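Local coordinates for ABC transporter ATP-binding protein (Sulfolobus tokodaii, PDB 2PJZ) that probably binds and hydrolyses ATP as the nucleotide-binding subunit of an ABC transporter, putatively one that carries cobalt, at residues 213-227 against 235-249. Sequence-based numbering, arbitrary orientation.
Sequences LLESSIVEGERNDAL and KKVSIVKGDLGMKFG
The F248 ring carries L213 on one face, CD1 standing 3.7 Å above the ring centroid and 7° off the normal in a CH-pi contact, while I218 CD1 sits at its edge near the ring plane. With CG anti to the backbone N (chi1 -179°), F248 swings its ring under the end of helix 210-214. With an alanine in its place, L213 is likely to lose the ring face it rests on, and a gap would open between the end of the helix and strand 195-200. The R223 guanidinium is likewise covered on one face, by V219 CG2, with L244 CD2 in its plane at the edge, 3.4 Å from NH1. Strand 216-220 runs between two antiparallel neighbours. With strand 235-241, S217 and V240 exchange backbone hydrogen bonds, as do V219 and S238; with strand 246-247 and the residue after it, I218 N donates to M246 O and F248 N to S216 O. I218 packs tightly on V237, CG1 to CG1 at 3.4 Å. S238 OG is gripped twice: it donates to G221 O at 2.6 Å, in the carbonyl plane on a lone pair, and accepts R223 N at 2.9 Å, fastening the chain where it leaves the strand. S217 OG, set beside its own backbone N (chi1 -63°), reaches G242 O at 2.7 Å from above the carbonyl plane and ties down the turn between the last two strands. Strand 228-232 completes a small four-stranded antiparallel sheet; I239 and F248, with L213 of the helix, pack on F198 of the nucleotide-binding core, a C-terminal beta extension such as many ABC transporter ATPases carry.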
loop_
_atom_site.group_PDB
_atom_site.type_symbol
_atom_site.label_atom_id
_atom_site.label_comp_id
_atom_site.label_asym_id
_atom_site.label_seq_id
_atom_site.Cartn_x
_atom_site.Cartn_y
_atom_site.Cartn_z
ATOM N N LEU A 213 16.228 -7.026 2.597
ATOM C CA LEU A 213 15.623 -7.633 1.403
ATOM C C LEU A 213 16.373 -7.267 0.123
ATOM O O LEU A 213 16.681 -8.151 -0.667
ATOM C CB LEU A 213 14.163 -7.198 1.284
ATOM C CG LEU A 213 13.257 -7.862 0.248
ATOM C CD1 LEU A 213 13.127 -9.351 0.454
ATOM C CD2 LEU A 213 11.890 -7.160 0.325
ATOM N N LEU A 214 16.670 -5.982 -0.061
ATOM C CA LEU A 214 17.250 -5.461 -1.303
ATOM C C LEU A 214 18.622 -6.040 -1.627
ATOM O O LEU A 214 19.058 -5.996 -2.794
ATOM C CB LEU A 214 17.350 -3.942 -1.263
ATOM C CG LEU A 214 16.101 -3.098 -1.503
ATOM C CD1 LEU A 214 16.347 -1.705 -1.050
ATOM C CD2 LEU A 214 15.700 -3.109 -2.971
ATOM N N GLU A 215 19.289 -6.575 -0.603
ATOM C CA GLU A 215 20.618 -7.174 -0.748
ATOM C C GLU A 215 20.576 -8.661 -0.458
ATOM O O GLU A 215 21.615 -9.299 -0.276
ATOM C CB GLU A 215 21.657 -6.443 0.144
ATOM C CG GLU A 215 21.906 -4.979 -0.273
ATOM C CD GLU A 215 22.350 -4.819 -1.740
ATOM O OE1 GLU A 215 22.954 -5.768 -2.321
ATOM O OE2 GLU A 215 22.102 -3.734 -2.320
ATOM N N SER A 216 19.374 -9.232 -0.439
ATOM C CA SER A 216 19.201 -10.644 -0.137
ATOM C C SER A 216 19.143 -11.513 -1.390
ATOM O O SER A 216 19.034 -11.002 -2.513
ATOM C CB SER A 216 17.880 -10.854 0.604
ATOM O OG SER A 216 16.826 -10.403 -0.239
ATOM N N SER A 217 19.144 -12.823 -1.170
ATOM C CA SER A 217 18.924 -13.783 -2.244
ATOM C C SER A 217 17.702 -14.599 -1.900
ATOM O O SER A 217 17.367 -14.751 -0.741
ATOM C CB SER A 217 20.133 -14.718 -2.411
ATOM O OG SER A 217 21.281 -13.986 -2.799
ATOM N N ILE A 218 17.032 -15.135 -2.907
ATOM C CA ILE A 218 15.857 -15.943 -2.640
ATOM C C ILE A 218 16.066 -17.376 -3.124
ATOM O O ILE A 218 16.480 -17.588 -4.269
ATOM C CB ILE A 218 14.585 -15.267 -3.224
ATOM C CG1 ILE A 218 13.320 -15.889 -2.646
ATOM C CG2 ILE A 218 14.604 -15.248 -4.758
ATOM C CD1 ILE A 218 12.155 -14.926 -2.584
ATOM N N VAL A 219 15.820 -18.348 -2.248
ATOM C CA VAL A 219 16.049 -19.760 -2.580
ATOM C C VAL A 219 14.927 -20.687 -2.135
ATOM O O VAL A 219 14.267 -20.438 -1.133
ATOM C CB VAL A 219 17.402 -20.281 -1.992
ATOM C CG1 VAL A 219 18.549 -19.372 -2.398
ATOM C CG2 VAL A 219 17.335 -20.416 -0.478
ATOM N N GLU A 220 14.732 -21.780 -2.877
ATOM C CA GLU A 220 13.833 -22.854 -2.470
ATOM C C GLU A 220 14.360 -23.504 -1.207
ATOM O O GLU A 220 15.574 -23.591 -1.020
ATOM C CB GLU A 220 13.722 -23.896 -3.585
ATOM C CG GLU A 220 12.488 -24.769 -3.504
ATOM C CD GLU A 220 12.438 -25.818 -4.606
ATOM O OE1 GLU A 220 13.201 -25.705 -5.596
ATOM O OE2 GLU A 220 11.628 -26.762 -4.487
ATOM N N GLY A 221 13.450 -23.945 -0.341
ATOM C CA GLY A 221 13.792 -24.644 0.894
ATOM C C GLY A 221 13.858 -23.747 2.120
ATOM O O GLY A 221 13.963 -22.525 2.002
ATOM N N GLU A 222 13.802 -24.361 3.297
ATOM C CA GLU A 222 14.010 -23.660 4.567
ATOM C C GLU A 222 15.489 -23.618 4.991
ATOM O O GLU A 222 16.022 -24.626 5.452
ATOM C CB GLU A 222 13.162 -24.289 5.679
ATOM C CG GLU A 222 13.432 -23.684 7.060
ATOM C CD GLU A 222 12.291 -23.871 8.045
ATOM O OE1 GLU A 222 11.567 -24.896 7.970
ATOM O OE2 GLU A 222 12.132 -22.981 8.912
ATOM N N ARG A 223 16.130 -22.455 4.852
ATOM C CA ARG A 223 17.538 -22.264 5.227
ATOM C C ARG A 223 17.680 -21.770 6.654
ATOM O O ARG A 223 16.831 -21.027 7.145
ATOM C CB ARG A 223 18.224 -21.266 4.293
ATOM C CG ARG A 223 18.231 -21.657 2.834
ATOM C CD ARG A 223 19.277 -22.724 2.534
ATOM N NE ARG A 223 18.886 -23.506 1.357
ATOM C CZ ARG A 223 19.350 -23.310 0.124
ATOM N NH1 ARG A 223 20.251 -22.362 -0.116
ATOM N NH2 ARG A 223 18.909 -24.069 -0.876
ATOM N N ASN A 224 18.778 -22.160 7.305
ATOM C CA ASN A 224 18.979 -21.912 8.743
ATOM C C ASN A 224 19.072 -20.458 9.207
ATOM O O ASN A 224 18.433 -20.084 10.195
ATOM C CB ASN A 224 20.171 -22.719 9.283
ATOM C CG ASN A 224 19.754 -24.092 9.801
ATOM O OD1 ASN A 224 19.097 -24.865 9.097
ATOM N ND2 ASN A 224 20.133 -24.398 11.039
ATOM N N ASP A 225 19.866 -19.645 8.520
ATOM C CA ASP A 225 20.045 -18.261 8.957
ATOM C C ASP A 225 19.197 -17.283 8.136
ATOM O O ASP A 225 19.563 -16.119 7.962
ATOM C CB ASP A 225 21.529 -17.869 8.899
ATOM C CG ASP A 225 21.834 -16.580 9.667
ATOM O OD1 ASP A 225 22.577 -15.730 9.128
ATOM O OD2 ASP A 225 21.328 -16.417 10.802
ATOM N N ALA A 226 18.057 -17.756 7.644
ATOM C CA ALA A 226 17.214 -16.956 6.735
ATOM C C ALA A 226 16.659 -15.686 7.397
ATOM O O ALA A 226 16.287 -15.710 8.561
ATOM C CB ALA A 226 16.092 -17.816 6.181
ATOM N N LEU A 227 16.623 -14.574 6.668
ATOM C CA LEU A 227 15.983 -13.362 7.174
ATOM C C LEU A 227 14.470 -13.574 7.290
ATOM O O LEU A 227 13.811 -13.045 8.202
ATOM C CB LEU A 227 16.264 -12.181 6.255
ATOM C CG LEU A 227 17.680 -11.616 6.142
ATOM C CD1 LEU A 227 17.823 -10.976 4.769
ATOM C CD2 LEU A 227 17.960 -10.579 7.250
ATOM N N LYS A 235 5.636 -25.790 -0.216
ATOM C CA LYS A 235 7.060 -25.561 -0.101
ATOM C C LYS A 235 7.448 -24.378 0.794
ATOM O O LYS A 235 6.599 -23.651 1.336
ATOM C CB LYS A 235 7.660 -25.378 -1.495
ATOM C CG LYS A 235 7.141 -26.359 -2.560
ATOM C CD LYS A 235 7.784 -26.079 -3.914
ATOM C CE LYS A 235 8.878 -27.093 -4.243
ATOM N NZ LYS A 235 9.210 -27.080 -5.707
ATOM N N LYS A 236 8.751 -24.217 0.960
ATOM C CA LYS A 236 9.295 -23.120 1.721
ATOM C C LYS A 236 10.255 -22.407 0.815
ATOM O O LYS A 236 10.948 -23.035 0.018
ATOM C CB LYS A 236 9.987 -23.613 2.995
ATOM C CG LYS A 236 9.049 -24.309 3.982
ATOM C CD LYS A 236 9.547 -24.173 5.396
ATOM C CE LYS A 236 8.631 -24.869 6.383
ATOM N NZ LYS A 236 7.516 -24.003 6.818
ATOM N N VAL A 237 10.253 -21.085 0.905
ATOM C CA VAL A 237 11.142 -20.246 0.126
ATOM C C VAL A 237 11.858 -19.343 1.109
ATOM O O VAL A 237 11.225 -18.607 1.870
ATOM C CB VAL A 237 10.368 -19.391 -0.920
ATOM C CG1 VAL A 237 11.266 -18.376 -1.542
ATOM C CG2 VAL A 237 9.766 -20.271 -2.009
ATOM N N SER A 238 13.184 -19.414 1.122
ATOM C CA SER A 238 13.958 -18.641 2.080
ATOM C C SER A 238 14.561 -17.408 1.464
ATOM O O SER A 238 15.140 -17.453 0.367
ATOM C CB SER A 238 15.060 -19.492 2.716
ATOM O OG SER A 238 14.488 -20.490 3.533
ATOM N N ILE A 239 14.439 -16.302 2.202
ATOM C CA ILE A 239 15.132 -15.065 1.886
ATOM C C ILE A 239 16.370 -15.028 2.794
ATOM O O ILE A 239 16.256 -14.986 4.038
ATOM C CB ILE A 239 14.194 -13.832 2.072
ATOM C CG1 ILE A 239 12.985 -13.950 1.120
ATOM C CG2 ILE A 239 14.921 -12.565 1.806
ATOM C CD1 ILE A 239 11.856 -12.945 1.377
ATOM N N VAL A 240 17.540 -15.084 2.150
ATOM C CA VAL A 240 18.836 -15.215 2.835
ATOM C C VAL A 240 19.782 -14.028 2.544
ATOM O O VAL A 240 19.815 -13.485 1.437
ATOM C CB VAL A 240 19.515 -16.564 2.470
ATOM C CG1 VAL A 240 18.626 -17.751 2.873
ATOM C CG2 VAL A 240 19.816 -16.627 0.979
ATOM N N LYS A 241 20.547 -13.623 3.552
ATOM C CA LYS A 241 21.492 -12.525 3.408
ATOM C C LYS A 241 22.720 -13.007 2.625
ATOM O O LYS A 241 23.235 -14.090 2.877
ATOM C CB LYS A 241 21.901 -12.002 4.787
ATOM C CG LYS A 241 22.470 -10.615 4.735
ATOM C CD LYS A 241 22.446 -9.912 6.101
ATOM C CE LYS A 241 22.691 -8.436 5.904
ATOM N NZ LYS A 241 21.453 -7.767 5.397
ATOM N N GLY A 242 23.180 -12.209 1.671
ATOM C CA GLY A 242 24.286 -12.644 0.816
ATOM C C GLY A 242 23.914 -13.746 -0.169
ATOM O O GLY A 242 22.731 -13.943 -0.468
ATOM N N ASP A 243 24.917 -14.488 -0.642
ATOM C CA ASP A 243 24.830 -15.180 -1.944
ATOM C C ASP A 243 24.498 -16.673 -1.964
ATOM O O ASP A 243 25.279 -17.469 -2.494
ATOM C CB ASP A 243 26.135 -14.966 -2.718
ATOM C CG ASP A 243 26.056 -13.810 -3.686
ATOM O OD1 ASP A 243 25.321 -13.933 -4.695
ATOM O OD2 ASP A 243 26.737 -12.785 -3.446
ATOM N N LEU A 244 23.339 -17.055 -1.437
ATOM C CA LEU A 244 22.912 -18.451 -1.547
ATOM C C LEU A 244 22.132 -18.776 -2.836
ATOM O O LEU A 244 21.732 -19.935 -3.040
ATOM C CB LEU A 244 22.128 -18.903 -0.313
ATOM C CG LEU A 244 22.879 -19.278 0.970
ATOM C CD1 LEU A 244 23.275 -18.046 1.807
ATOM C CD2 LEU A 244 22.042 -20.257 1.823
ATOM N N GLY A 245 21.930 -17.773 -3.696
ATOM C CA GLY A 245 21.001 -17.898 -4.837
ATOM C C GLY A 245 20.829 -16.635 -5.658
ATOM O O GLY A 245 21.719 -15.786 -5.690
ATOM N N MET A 246 19.683 -16.495 -6.324
ATOM C CA MET A 246 19.473 -15.318 -7.163
ATOM C C MET A 246 19.097 -14.108 -6.309
ATOM O O MET A 246 18.397 -14.245 -5.322
ATOM C CB MET A 246 18.407 -15.554 -8.244
ATOM C CG MET A 246 18.408 -14.455 -9.307
ATOM S SD MET A 246 16.958 -14.348 -10.388
ATOM C CE MET A 246 16.766 -12.597 -10.206
ATOM N N LYS A 247 19.577 -12.943 -6.724
ATOM C CA LYS A 247 19.375 -11.696 -6.015
ATOM C C LYS A 247 17.904 -11.272 -6.061
ATOM O O LYS A 247 17.291 -11.213 -7.126
ATOM C CB LYS A 247 20.241 -10.590 -6.635
ATOM C CG LYS A 247 21.755 -10.847 -6.579
ATOM C CD LYS A 247 22.269 -10.739 -5.147
ATOM C CE LYS A 247 23.768 -11.040 -5.080
ATOM N NZ LYS A 247 24.235 -11.147 -3.666
ATOM N N PHE A 248 17.346 -10.972 -4.892
ATOM C CA PHE A 248 15.977 -10.483 -4.835
ATOM C C PHE A 248 15.861 -9.219 -5.661
ATOM O O PHE A 248 14.855 -9.011 -6.356
ATOM C CB PHE A 248 15.558 -10.207 -3.384
ATOM C CG PHE A 248 14.151 -9.724 -3.277
ATOM C CD1 PHE A 248 13.116 -10.628 -3.112
ATOM C CD2 PHE A 248 13.867 -8.382 -3.404
ATOM C CE1 PHE A 248 11.798 -10.187 -3.052
ATOM C CE2 PHE A 248 12.557 -7.934 -3.342
ATOM C CZ PHE A 248 11.536 -8.853 -3.159
ATOM N N GLY A 249 16.905 -8.386 -5.601
ATOM C CA GLY A 249 16.996 -7.169 -6.403
ATOM C C GLY A 249 16.902 -7.338 -7.912
ATOM O O GLY A 249 16.665 -6.372 -8.635
HETATM O O HOH W 1 19.219 -8.441 -3.917
HETATM O O HOH W 2 20.473 -15.200 5.855
#